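Local coordinates for rhamnose ABC transporter, rhamnose-binding protein (Actinomyces odontolyticus ATCC 17982, PDB 5BQ3) that probably binds a sugar, presumably rhamnose, outside the cell membrane and delivers it to an ABC transporter, at residues 62-67 against 75-80; 87-92 against 101-106; 142-147 against 244-249; 229-234 against 261-266. One frame throughout, in Å; residues are numbered along the deposited sequence.

Contact 1: 62-67 against 75-80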
loop_
_atom_site.group_PDB
_atom_site.type_symbol
_atom_site.label_atom_id
_atom_site.label_comp_id
_atom_site.label_asym_id
_atom_site.label_seq_id
_atom_site.Cartn_x
_atom_site.Cartn_y
_atom_site.Cartn_z
ATOM N N ASN A 62 -0.054 16.731 -15.398
ATOM C CA ASN A 62 1.386 16.841 -15.162
ATOM C C ASN A 62 1.862 15.978 -13.993
ATOM O O ASN A 62 1.078 15.629 -13.112
ATOM C CB ASN A 62 1.775 18.306 -14.905
ATOM C CG ASN A 62 1.278 19.276 -15.947
ATOM O OD1 ASN A 62 0.304 20.008 -15.729
ATOM N ND2 ASN A 62 1.928 19.297 -17.106
ATOM N N VAL A 63 3.159 15.631 -14.002
ATOM C CA VAL A 63 3.829 14.867 -12.951
ATOM C C VAL A 63 5.133 15.603 -12.617
ATOM O O VAL A 63 6.037 15.668 -13.454
ATOM C CB VAL A 63 4.063 13.369 -13.316
ATOM C CG1 VAL A 63 4.897 12.659 -12.251
ATOM C CG2 VAL A 63 2.740 12.634 -13.527
ATOM N N VAL A 64 5.201 16.198 -11.417
ATOM C CA VAL A 64 6.380 16.917 -10.916
ATOM C C VAL A 64 6.786 16.307 -9.571
ATOM O O VAL A 64 5.946 15.723 -8.890
ATOM C CB VAL A 64 6.201 18.463 -10.822
ATOM C CG1 VAL A 64 5.949 19.083 -12.192
ATOM C CG2 VAL A 64 5.115 18.863 -9.825
ATOM N N GLY A 65 8.052 16.443 -9.200
ATOM C CA GLY A 65 8.517 15.909 -7.930
ATOM C C GLY A 65 10.016 15.926 -7.710
ATOM O O GLY A 65 10.783 16.227 -8.630
ATOM N N PRO A 66 10.460 15.586 -6.477
ATOM C CA PRO A 66 11.904 15.581 -6.200
ATOM C C PRO A 66 12.599 14.315 -6.700
ATOM O O PRO A 66 11.950 13.284 -6.895
ATOM C CB PRO A 66 11.960 15.674 -4.677
ATOM C CG PRO A 66 10.704 15.028 -4.209
ATOM C CD PRO A 66 9.671 15.212 -5.281
ATOM N N LEU A 67 13.928 14.391 -6.887
ATOM C CA LEU A 67 14.734 13.245 -7.305
ATOM C C LEU A 67 15.111 12.391 -6.094
ATOM O O LEU A 67 15.473 11.223 -6.252
ATOM C CB LEU A 67 16.002 13.687 -8.053
ATOM C CG LEU A 67 15.842 14.434 -9.381
ATOM C CD1 LEU A 67 17.198 14.722 -9.983
ATOM C CD2 LEU A 67 15.015 13.639 -10.390
ATOM N N VAL A 75 7.953 20.334 -0.843
ATOM C CA VAL A 75 7.488 21.685 -0.476
ATOM C C VAL A 75 7.674 22.705 -1.630
ATOM O O VAL A 75 6.743 23.464 -1.916
ATOM C CB VAL A 75 8.162 22.179 0.836
ATOM C CG1 VAL A 75 7.759 23.612 1.184
ATOM C CG2 VAL A 75 7.840 21.245 1.998
ATOM N N SER A 76 8.848 22.713 -2.292
ATOM C CA SER A 76 9.134 23.631 -3.403
ATOM C C SER A 76 8.252 23.339 -4.623
ATOM O O SER A 76 7.871 24.272 -5.329
ATOM C CB SER A 76 10.608 23.568 -3.795
ATOM O OG SER A 76 10.990 22.266 -4.206
ATOM N N PHE A 77 7.915 22.054 -4.852
ATOM C CA PHE A 77 7.079 21.597 -5.964
ATOM C C PHE A 77 5.597 21.905 -5.725
ATOM O O PHE A 77 4.896 22.206 -6.691
ATOM C CB PHE A 77 7.286 20.097 -6.231
ATOM C CG PHE A 77 8.667 19.785 -6.750
ATOM C CD1 PHE A 77 8.956 19.881 -8.106
ATOM C CD2 PHE A 77 9.691 19.430 -5.880
ATOM C CE1 PHE A 77 10.242 19.620 -8.583
ATOM C CE2 PHE A 77 10.978 19.172 -6.356
ATOM C CZ PHE A 77 11.247 19.269 -7.705
ATOM N N ILE A 78 5.125 21.845 -4.455
ATOM C CA ILE A 78 3.736 22.167 -4.090
ATOM C C ILE A 78 3.506 23.663 -4.354
ATOM O O ILE A 78 2.550 24.014 -5.043
ATOM C CB ILE A 78 3.377 21.763 -2.622
ATOM C CG1 ILE A 78 3.544 20.244 -2.386
ATOM C CG2 ILE A 78 1.947 22.205 -2.255
ATOM C CD1 ILE A 78 3.930 19.864 -0.954
ATOM N N ASN A 79 4.416 24.523 -3.851
ATOM C CA ASN A 79 4.380 25.982 -4.003
ATOM C C ASN A 79 4.439 26.409 -5.474
ATOM O O ASN A 79 3.793 27.393 -5.838
ATOM C CB ASN A 79 5.532 26.634 -3.226
ATOM C CG ASN A 79 5.483 26.448 -1.725
ATOM O OD1 ASN A 79 4.421 26.266 -1.112
ATOM N ND2 ASN A 79 6.642 26.529 -1.093
ATOM N N SER A 80 5.204 25.670 -6.311
ATOM C CA SER A 80 5.361 25.921 -7.747
ATOM C C SER A 80 4.043 25.715 -8.496
ATOM O O SER A 80 3.711 26.511 -9.376
ATOM C CB SER A 80 6.430 25.008 -8.336
ATOM O OG SER A 80 7.719 25.331 -7.840
#
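Phe77, on helix 75-83, lays one face of its ring on the backbone at Gly65 and Pro66, and this CH-pi and face-on packing supplies most of the contact. The CH-pi component is well centred: Gly65 CA stands 4.0 Å from the centroid of the Phe77 ring and only 9° off its normal. Further along the chain the peptide group slides toward the rim, with Gly65 C 3.5 Å above the ring plane. Over that same face, Gly65 O comes to 3.2 Å from Phe77 CZ and Pro66 N to 3.6 Å from Phe77 CE2. The torsions explain the pose: CG lies anti to the carbonyl carbon (chi1 -67°), which carries the ring across to the loop, and chi2 of -85° turns its flat side to the chain.

The apolar contacts are fewer and flank the ring. Val64 CB approaches the ring obliquely, 4.1 Å from Phe77 CD1, while Pro66 CB is 4.0 Å from Phe77 CE2. No hydrogen bond joins the two segments. Within the helix, Ser76 O accepts from both Ser80 N and Ser80 OG, which reach it from opposite faces of its plane.

A serine in place of Phe77 would probably leave the Gly65-Pro66 peptide without its aromatic cover and open a gap between loop and helix.

Backbone bonds from Asn62 and Val64 to Phe32 tie the strand end to strand 29-33. The loop and helix belong to the connection from edge strand 60-63 to strand 88-91, a beta-alpha-beta crossover in the Rossmann-like parallel sheet of the first periplasmic-binding-protein lobe.

Contact 2: 87-92 against 101-106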
loop_
_atom_site.group_PDB
_atom_site.type_symbol
_atom_site.label_atom_id
_atom_site.label_comp_id
_atom_site.label_asym_id
_atom_site.label_seq_id
_atom_site.Cartn_x
_atom_site.Cartn_y
_atom_site.Cartn_z
ATOM N N ASN A 87 -5.492 23.188 -10.311
ATOM C CA ASN A 87 -6.798 23.001 -9.688
ATOM C C ASN A 87 -6.846 21.776 -8.779
ATOM O O ASN A 87 -7.456 21.852 -7.713
ATOM C CB ASN A 87 -7.885 22.912 -10.756
ATOM C CG ASN A 87 -7.935 24.124 -11.652
ATOM O OD1 ASN A 87 -7.431 24.113 -12.778
ATOM N ND2 ASN A 87 -8.493 25.216 -11.149
ATOM N N VAL A 88 -6.240 20.646 -9.203
ATOM C CA VAL A 88 -6.229 19.401 -8.426
ATOM C C VAL A 88 -4.781 18.973 -8.172
ATOM O O VAL A 88 -3.997 18.859 -9.114
ATOM C CB VAL A 88 -7.044 18.257 -9.095
ATOM C CG1 VAL A 88 -7.064 17.010 -8.217
ATOM C CG2 VAL A 88 -8.468 18.696 -9.431
ATOM N N LEU A 89 -4.440 18.719 -6.900
ATOM C CA LEU A 89 -3.108 18.271 -6.504
ATOM C C LEU A 89 -3.191 16.914 -5.805
ATOM O O LEU A 89 -3.840 16.792 -4.764
ATOM C CB LEU A 89 -2.428 19.312 -5.602
ATOM C CG LEU A 89 -0.904 19.303 -5.632
ATOM C CD1 LEU A 89 -0.381 20.193 -6.744
ATOM C CD2 LEU A 89 -0.340 19.753 -4.309
ATOM N N VAL A 90 -2.561 15.890 -6.404
ATOM C CA VAL A 90 -2.526 14.525 -5.866
ATOM C C VAL A 90 -1.091 14.273 -5.376
ATOM O O VAL A 90 -0.166 14.311 -6.185
ATOM C CB VAL A 90 -3.025 13.462 -6.884
ATOM C CG1 VAL A 90 -3.207 12.110 -6.210
ATOM C CG2 VAL A 90 -4.332 13.896 -7.552
ATOM N N ILE A 91 -0.896 14.081 -4.052
ATOM C CA ILE A 91 0.452 13.942 -3.492
ATOM C C ILE A 91 0.611 12.757 -2.510
ATOM O O ILE A 91 -0.263 12.491 -1.694
ATOM C CB ILE A 91 0.886 15.290 -2.822
ATOM C CG1 ILE A 91 2.320 15.222 -2.242
ATOM C CG2 ILE A 91 -0.131 15.787 -1.775
ATOM C CD1 ILE A 91 3.091 16.478 -2.295
ATOM N N ALA A 92 1.767 12.076 -2.596
ATOM C CA ALA A 92 2.190 11.017 -1.682
ATOM C C ALA A 92 3.204 11.651 -0.736
ATOM O O ALA A 92 4.371 11.809 -1.099
ATOM C CB ALA A 92 2.785 9.844 -2.454
ATOM N N PRO A 101 2.179 22.842 5.719
ATOM C CA PRO A 101 1.938 24.280 5.474
ATOM C C PRO A 101 1.800 24.636 3.990
ATOM O O PRO A 101 1.005 25.514 3.658
ATOM C CB PRO A 101 3.171 24.958 6.082
ATOM C CG PRO A 101 3.747 23.968 6.996
ATOM C CD PRO A 101 3.491 22.646 6.365
ATOM N N ALA A 102 2.559 23.954 3.106
ATOM C CA ALA A 102 2.521 24.164 1.656
ATOM C C ALA A 102 1.187 23.691 1.071
ATOM O O ALA A 102 0.647 24.352 0.185
ATOM C CB ALA A 102 3.679 23.442 0.987
ATOM N N LEU A 103 0.645 22.568 1.590
ATOM C CA LEU A 103 -0.636 21.999 1.161
ATOM C C LEU A 103 -1.817 22.830 1.679
ATOM O O LEU A 103 -2.849 22.898 1.013
ATOM C CB LEU A 103 -0.777 20.538 1.618
ATOM C CG LEU A 103 0.155 19.497 0.989
ATOM C CD1 LEU A 103 -0.034 18.140 1.643
ATOM C CD2 LEU A 103 -0.046 19.390 -0.513
ATOM N N GLN A 104 -1.669 23.458 2.862
ATOM C CA GLN A 104 -2.695 24.319 3.457
ATOM C C GLN A 104 -2.798 25.632 2.678
ATOM O O GLN A 104 -3.891 26.190 2.565
ATOM C CB GLN A 104 -2.405 24.576 4.940
ATOM C CG GLN A 104 -2.824 23.412 5.837
ATOM C CD GLN A 104 -2.472 23.615 7.287
ATOM O OE1 GLN A 104 -1.367 24.029 7.632
ATOM N NE2 GLN A 104 -3.392 23.273 8.172
ATOM N N ASP A 105 -1.666 26.098 2.110
ATOM C CA ASP A 105 -1.591 27.294 1.266
ATOM C C ASP A 105 -2.224 27.018 -0.098
ATOM O O ASP A 105 -2.699 27.945 -0.752
ATOM C CB ASP A 105 -0.135 27.758 1.096
ATOM C CG ASP A 105 0.453 28.530 2.266
ATOM O OD1 ASP A 105 -0.331 29.131 3.044
ATOM O OD2 ASP A 105 1.698 28.584 2.370
ATOM N N ALA A 106 -2.227 25.740 -0.523
ATOM C CA ALA A 106 -2.840 25.301 -1.774
ATOM C C ALA A 106 -4.362 25.332 -1.643
ATOM O O ALA A 106 -5.040 25.841 -2.537
ATOM C CB ALA A 106 -2.360 23.901 -2.135
#
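With CG anti to its carbonyl carbon (chi1 -67°) and an extended chi2 of 175°, Leu103 reaches from helix 100-109 to Leu89 and Ile91 on strand 88-91. Leu89 answers with CG roughly trans to its backbone N (chi1 -154°), which, together with chi2 of 88°, leaves its CD2 methyl in contact with Leu103. These are the first two elements of the beta-alpha-beta unit formed by strand 88-91, helix 100-109 and strand 112-116, and the contact is the helix-on-sheet packing inside it.

Leu89 and Ile91, two residues apart on the strand, both direct their CA-CB bonds at the helix and present neighbouring methyl groups. The single Leu103 side chain serves both. It crosses Leu89 at about a right angle and Ile91 obliquely, and all three residues are buried. No hydrogen bond links the segments, so the evidence is for purely apolar cohesion. Ala106, one helical turn on from Leu103, also faces the strand, and at Leu89 its CA gives the nearest backbone approach, 8.5 Å between CA atoms. Val113 of strand 112-116 touches both Leu103 and Ala106, extending the packing to the third element.

The meeting point is one methyl: Leu103 CD2 lies 3.8 Å from Leu89 CD2 and likewise 3.8 Å from Ile91 CG2.

Contact 3: 142-147 against 244-249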
loop_
_atom_site.group_PDB
_atom_site.type_symbol
_atom_site.label_atom_id
_atom_site.label_comp_id
_atom_site.label_asym_id
_atom_site.label_seq_id
_atom_site.Cartn_x
_atom_site.Cartn_y
_atom_site.Cartn_z
ATOM N N LEU A 142 -3.800 -13.853 7.737
ATOM C CA LEU A 142 -4.286 -14.975 8.551
ATOM C C LEU A 142 -5.048 -15.994 7.701
ATOM O O LEU A 142 -4.939 -17.188 7.964
ATOM C CB LEU A 142 -5.189 -14.486 9.685
ATOM C CG LEU A 142 -4.512 -13.831 10.877
ATOM C CD1 LEU A 142 -5.514 -13.031 11.664
ATOM C CD2 LEU A 142 -3.831 -14.856 11.767
ATOM N N ASP A 143 -5.806 -15.525 6.683
ATOM C CA ASP A 143 -6.566 -16.375 5.758
ATOM C C ASP A 143 -5.632 -17.243 4.916
ATOM O O ASP A 143 -5.920 -18.417 4.729
ATOM C CB ASP A 143 -7.464 -15.528 4.838
ATOM C CG ASP A 143 -8.864 -15.242 5.355
ATOM O OD1 ASP A 143 -9.105 -15.443 6.564
ATOM O OD2 ASP A 143 -9.714 -14.801 4.552
HETATM N N MSE A 144 -4.520 -16.660 4.414
HETATM C CA MSE A 144 -3.503 -17.345 3.605
HETATM C C MSE A 144 -2.728 -18.350 4.458
HETATM O O MSE A 144 -2.450 -19.451 3.985
HETATM C CB MSE A 144 -2.537 -16.336 2.959
HETATM C CG MSE A 144 -3.218 -15.409 1.943
HETATM SE SE MSE A 144 -2.009 -14.252 0.949
HETATM C CE MSE A 144 -1.228 -13.238 2.398
ATOM N N VAL A 145 -2.405 -17.981 5.722
ATOM C CA VAL A 145 -1.691 -18.842 6.673
ATOM C C VAL A 145 -2.544 -20.066 6.966
ATOM O O VAL A 145 -2.113 -21.179 6.679
ATOM C CB VAL A 145 -1.293 -18.101 7.977
ATOM C CG1 VAL A 145 -0.675 -19.053 8.991
ATOM C CG2 VAL A 145 -0.335 -16.967 7.688
ATOM N N SER A 146 -3.763 -19.843 7.503
ATOM C CA SER A 146 -4.746 -20.862 7.876
ATOM C C SER A 146 -5.019 -21.838 6.729
ATOM O O SER A 146 -5.048 -23.047 6.959
ATOM C CB SER A 146 -6.048 -20.203 8.321
ATOM O OG SER A 146 -6.909 -21.138 8.949
ATOM N N ASP A 147 -5.163 -21.315 5.497
ATOM C CA ASP A 147 -5.415 -22.092 4.284
ATOM C C ASP A 147 -4.213 -22.994 3.931
ATOM O O ASP A 147 -4.415 -24.154 3.570
ATOM C CB ASP A 147 -5.744 -21.145 3.111
ATOM C CG ASP A 147 -5.976 -21.806 1.766
ATOM O OD1 ASP A 147 -6.861 -22.693 1.682
ATOM O OD2 ASP A 147 -5.308 -21.405 0.787
ATOM N N PHE A 244 5.930 -23.315 4.846
ATOM C CA PHE A 244 5.207 -22.362 4.004
ATOM C C PHE A 244 5.635 -20.926 4.287
ATOM O O PHE A 244 5.961 -20.591 5.422
ATOM C CB PHE A 244 3.687 -22.500 4.207
ATOM C CG PHE A 244 3.107 -23.802 3.717
ATOM C CD1 PHE A 244 2.652 -23.932 2.409
ATOM C CD2 PHE A 244 2.995 -24.896 4.568
ATOM C CE1 PHE A 244 2.117 -25.142 1.955
ATOM C CE2 PHE A 244 2.460 -26.105 4.113
ATOM C CZ PHE A 244 2.025 -26.218 2.809
ATOM N N LEU A 245 5.631 -20.077 3.256
ATOM C CA LEU A 245 5.985 -18.675 3.412
ATOM C C LEU A 245 4.948 -17.798 2.731
ATOM O O LEU A 245 4.662 -17.955 1.544
ATOM C CB LEU A 245 7.405 -18.360 2.899
ATOM C CG LEU A 245 7.819 -16.877 2.912
ATOM C CD1 LEU A 245 7.994 -16.343 4.325
ATOM C CD2 LEU A 245 9.059 -16.661 2.119
ATOM N N THR A 246 4.401 -16.866 3.504
ATOM C CA THR A 246 3.408 -15.907 3.045
ATOM C C THR A 246 3.670 -14.558 3.739
ATOM O O THR A 246 4.568 -14.445 4.581
ATOM C CB THR A 246 1.983 -16.466 3.253
ATOM O OG1 THR A 246 1.048 -15.598 2.619
ATOM C CG2 THR A 246 1.618 -16.660 4.712
ATOM N N GLY A 247 2.908 -13.551 3.343
ATOM C CA GLY A 247 3.016 -12.204 3.879
ATOM C C GLY A 247 2.748 -11.177 2.809
ATOM O O GLY A 247 1.851 -11.362 1.981
ATOM N N LEU A 248 3.539 -10.097 2.812
ATOM C CA LEU A 248 3.413 -9.009 1.845
ATOM C C LEU A 248 4.684 -8.901 1.019
ATOM O O LEU A 248 5.749 -8.670 1.581
ATOM C CB LEU A 248 3.087 -7.678 2.550
ATOM C CG LEU A 248 1.897 -7.683 3.517
ATOM C CD1 LEU A 248 1.970 -6.517 4.445
ATOM C CD2 LEU A 248 0.568 -7.673 2.782
ATOM N N GLY A 249 4.562 -9.092 -0.295
ATOM C CA GLY A 249 5.697 -9.052 -1.217
ATOM C C GLY A 249 5.464 -8.385 -2.559
ATOM O O GLY A 249 4.345 -7.970 -2.870
#
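The flat group that takes part here is the carbonyl of Gly247, met by the CE methyl of Met144, which is modelled as selenomethionine. CE lies 3.6 Å from Gly247 O, beyond the oxygen and displaced to one side of the carbonyl plane, with a C=O...CE angle near 128°. No aromatic face is engaged between helix segment 142-147 and strand segment 244-249.

The same methyl also rests against the hydroxyl of Thr246, with Met144 CE 3.3 Å from Thr246 OG1. A bend at chi3 (-61°), after an otherwise extended chi2, brings CE back to this position. Two further atoms of the side chain line the hydroxyl: CB and SE of Met144 are each 3.7 Å from Thr246 OG1, and the two side chains run at a slant to one another.

The other branch of Thr246 packs on the neighbouring helix residue. Val145 CG2 sits 3.6 Å from Thr246 CG2, the side chains crossing at about a right angle. Val145 and Thr246 also mark the closest CA pair, at 6.9 Å. The helix runs nearly antiparallel to the strand, at 167°, with 8.3 Å between the axes of the short segments, and packs against strand 244-247 of the second lobe's parallel sheet.

Thr246 thus splits its chemistry: CG2 joins the apolar packing, while OG1, buried beneath Met144, hydrogen-bonds to Glu265 O. With its hydroxyl satisfied there, the helix-strand interface itself needs no polar bond and holds by van der Waals contact.

Contact 4: 229-234 against 261-266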
loop_
_atom_site.group_PDB
_atom_site.type_symbol
_atom_site.label_atom_id
_atom_site.label_comp_id
_atom_site.label_asym_id
_atom_site.label_seq_id
_atom_site.Cartn_x
_atom_site.Cartn_y
_atom_site.Cartn_z
ATOM N N ALA A 229 14.071 -12.254 1.407
ATOM C CA ALA A 229 15.232 -12.861 2.061
ATOM C C ALA A 229 14.892 -14.231 2.665
ATOM O O ALA A 229 15.745 -15.118 2.657
ATOM C CB ALA A 229 15.768 -11.932 3.133
ATOM N N THR A 230 13.654 -14.405 3.178
ATOM C CA THR A 230 13.181 -15.666 3.762
ATOM C C THR A 230 12.965 -16.697 2.645
ATOM O O THR A 230 13.283 -17.871 2.837
ATOM C CB THR A 230 11.916 -15.443 4.610
ATOM O OG1 THR A 230 12.141 -14.357 5.503
ATOM C CG2 THR A 230 11.536 -16.669 5.434
ATOM N N ALA A 231 12.452 -16.252 1.477
ATOM C CA ALA A 231 12.226 -17.102 0.308
ATOM C C ALA A 231 13.551 -17.606 -0.251
ATOM O O ALA A 231 13.636 -18.768 -0.648
ATOM C CB ALA A 231 11.464 -16.338 -0.757
ATOM N N ARG A 232 14.595 -16.745 -0.238
ATOM C CA ARG A 232 15.937 -17.083 -0.707
ATOM C C ARG A 232 16.573 -18.132 0.208
ATOM O O ARG A 232 17.297 -19.000 -0.284
ATOM C CB ARG A 232 16.815 -15.827 -0.792
ATOM C CG ARG A 232 18.023 -15.997 -1.714
ATOM C CD ARG A 232 18.760 -14.699 -1.979
ATOM N NE ARG A 232 19.517 -14.243 -0.814
ATOM C CZ ARG A 232 19.178 -13.203 -0.062
ATOM N NH1 ARG A 232 18.091 -12.493 -0.347
ATOM N NH2 ARG A 232 19.924 -12.858 0.978
ATOM N N TYR A 233 16.280 -18.069 1.524
ATOM C CA TYR A 233 16.791 -19.031 2.500
ATOM C C TYR A 233 16.094 -20.385 2.351
ATOM O O TYR A 233 16.780 -21.405 2.294
ATOM C CB TYR A 233 16.655 -18.507 3.947
ATOM C CG TYR A 233 16.912 -19.571 4.996
ATOM C CD1 TYR A 233 18.203 -20.030 5.249
ATOM C CD2 TYR A 233 15.863 -20.150 5.702
ATOM C CE1 TYR A 233 18.440 -21.040 6.181
ATOM C CE2 TYR A 233 16.088 -21.160 6.636
ATOM C CZ TYR A 233 17.380 -21.599 6.877
ATOM O OH TYR A 233 17.612 -22.585 7.809
ATOM N N LEU A 234 14.743 -20.393 2.319
ATOM C CA LEU A 234 13.927 -21.607 2.227
ATOM C C LEU A 234 14.183 -22.401 0.941
ATOM O O LEU A 234 14.268 -23.627 1.011
ATOM C CB LEU A 234 12.431 -21.287 2.357
ATOM C CG LEU A 234 11.948 -20.887 3.753
ATOM C CD1 LEU A 234 10.686 -20.069 3.672
ATOM C CD2 LEU A 234 11.731 -22.101 4.639
ATOM N N GLY A 261 8.016 -23.252 -6.136
ATOM C CA GLY A 261 7.177 -23.873 -5.121
ATOM C C GLY A 261 7.525 -23.442 -3.706
ATOM O O GLY A 261 6.917 -23.940 -2.754
ATOM N N THR A 262 8.500 -22.508 -3.549
ATOM C CA THR A 262 8.939 -21.966 -2.251
ATOM C C THR A 262 7.790 -21.152 -1.628
ATOM O O THR A 262 7.525 -21.272 -0.431
ATOM C CB THR A 262 10.228 -21.129 -2.421
ATOM O OG1 THR A 262 11.199 -21.895 -3.137
ATOM C CG2 THR A 262 10.818 -20.669 -1.089
ATOM N N VAL A 263 7.109 -20.343 -2.458
ATOM C CA VAL A 263 5.971 -19.503 -2.084
ATOM C C VAL A 263 4.751 -19.964 -2.900
ATOM O O VAL A 263 4.863 -20.147 -4.112
ATOM C CB VAL A 263 6.284 -17.990 -2.288
ATOM C CG1 VAL A 263 5.100 -17.112 -1.886
ATOM C CG2 VAL A 263 7.539 -17.577 -1.523
ATOM N N LYS A 264 3.605 -20.180 -2.236
ATOM C CA LYS A 264 2.367 -20.592 -2.904
ATOM C C LYS A 264 1.473 -19.372 -3.147
ATOM O O LYS A 264 0.987 -19.187 -4.269
ATOM C CB LYS A 264 1.627 -21.676 -2.102
ATOM C CG LYS A 264 2.284 -23.049 -2.207
ATOM C CD LYS A 264 1.448 -24.145 -1.569
ATOM C CE LYS A 264 2.070 -25.508 -1.768
ATOM N NZ LYS A 264 1.229 -26.591 -1.193
ATOM N N GLU A 265 1.289 -18.524 -2.108
ATOM C CA GLU A 265 0.476 -17.311 -2.181
ATOM C C GLU A 265 0.925 -16.262 -1.159
ATOM O O GLU A 265 1.161 -16.573 0.009
ATOM C CB GLU A 265 -1.019 -17.633 -1.980
ATOM C CG GLU A 265 -1.956 -16.522 -2.429
ATOM C CD GLU A 265 -3.436 -16.817 -2.289
ATOM O OE1 GLU A 265 -3.896 -17.066 -1.151
ATOM O OE2 GLU A 265 -4.143 -16.769 -3.321
ATOM N N PHE A 266 1.023 -15.014 -1.622
ATOM C CA PHE A 266 1.332 -13.827 -0.833
ATOM C C PHE A 266 0.344 -12.731 -1.247
ATOM O O PHE A 266 -0.455 -12.949 -2.158
ATOM C CB PHE A 266 2.809 -13.388 -0.996
ATOM C CG PHE A 266 3.188 -12.863 -2.361
ATOM C CD1 PHE A 266 3.613 -13.728 -3.363
ATOM C CD2 PHE A 266 3.145 -11.501 -2.638
ATOM C CE1 PHE A 266 3.953 -13.243 -4.628
ATOM C CE2 PHE A 266 3.478 -11.019 -3.906
ATOM C CZ PHE A 266 3.893 -11.890 -4.888
#
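Thr262 points its CA-CB bond at helix 224-236 and gives up more surface than any other residue in the contact. Its methyl does the touching: CG2, placed trans to the backbone N while OG1 sits at chi1 -51°, comes to 3.4 Å from Ala231 O and 3.9 Å from Leu234 CB. The methyl therefore nestles against one turn of helix, between a backbone carbonyl and the base of a side chain three residues on. Ala231 O has its polar need met elsewhere, since it accepts a hydrogen bond from Ser235 OG.

Ala231 is second in buried area and meets both loop residues. Besides presenting its carbonyl to Thr262, it packs its CB against Val263 CG2 at 4.2 Å. Its CA also makes the nearest backbone approach, 6.4 Å from the CA of Thr262, and the smallness of the alanine side chain is consistent with this close passage.

Leu234 contributes through its CB, and its side chain also touches Leu245 on strand 244-247 and Tyr239. All four touching residues are buried, and no hydrogen bond spans the segments.

Gly261 leaves helix 251-260 with a positive phi of 110°, a conformation common for glycine at a helix C-terminus. The contact thus packs the turn between helix 251-260 and strand 266-268 onto the neighbouring helix 224-236, in the alpha/beta second lobe of a periplasmic-binding-protein fold.

The four contacts fall into two pairs, one in each lobe. Contacts 1 and 2 have centres 10 Å apart and join through Ile78, whose CD1 is 3.7 Å from Ile91 CD1 and whose CG2 is 3.9 Å from Leu103 CD2; Ile78 thus meets both strand and helix of contact 2. Contacts 3 and 4 lie 11 Å apart: Thr246 OG1 probably hydrogen-bonds to Glu265 O of contact 4 (2.8 Å), and Leu245 CD2 lies 3.5 Å from Ala231 N. Between the pairs the centres are 38 to 41 Å apart, and the nearest approach is about 18 Å, between atoms of contacts 2 and 3. In this family the sugar binds in the cleft between lobes; each pair concerns packing within one lobe.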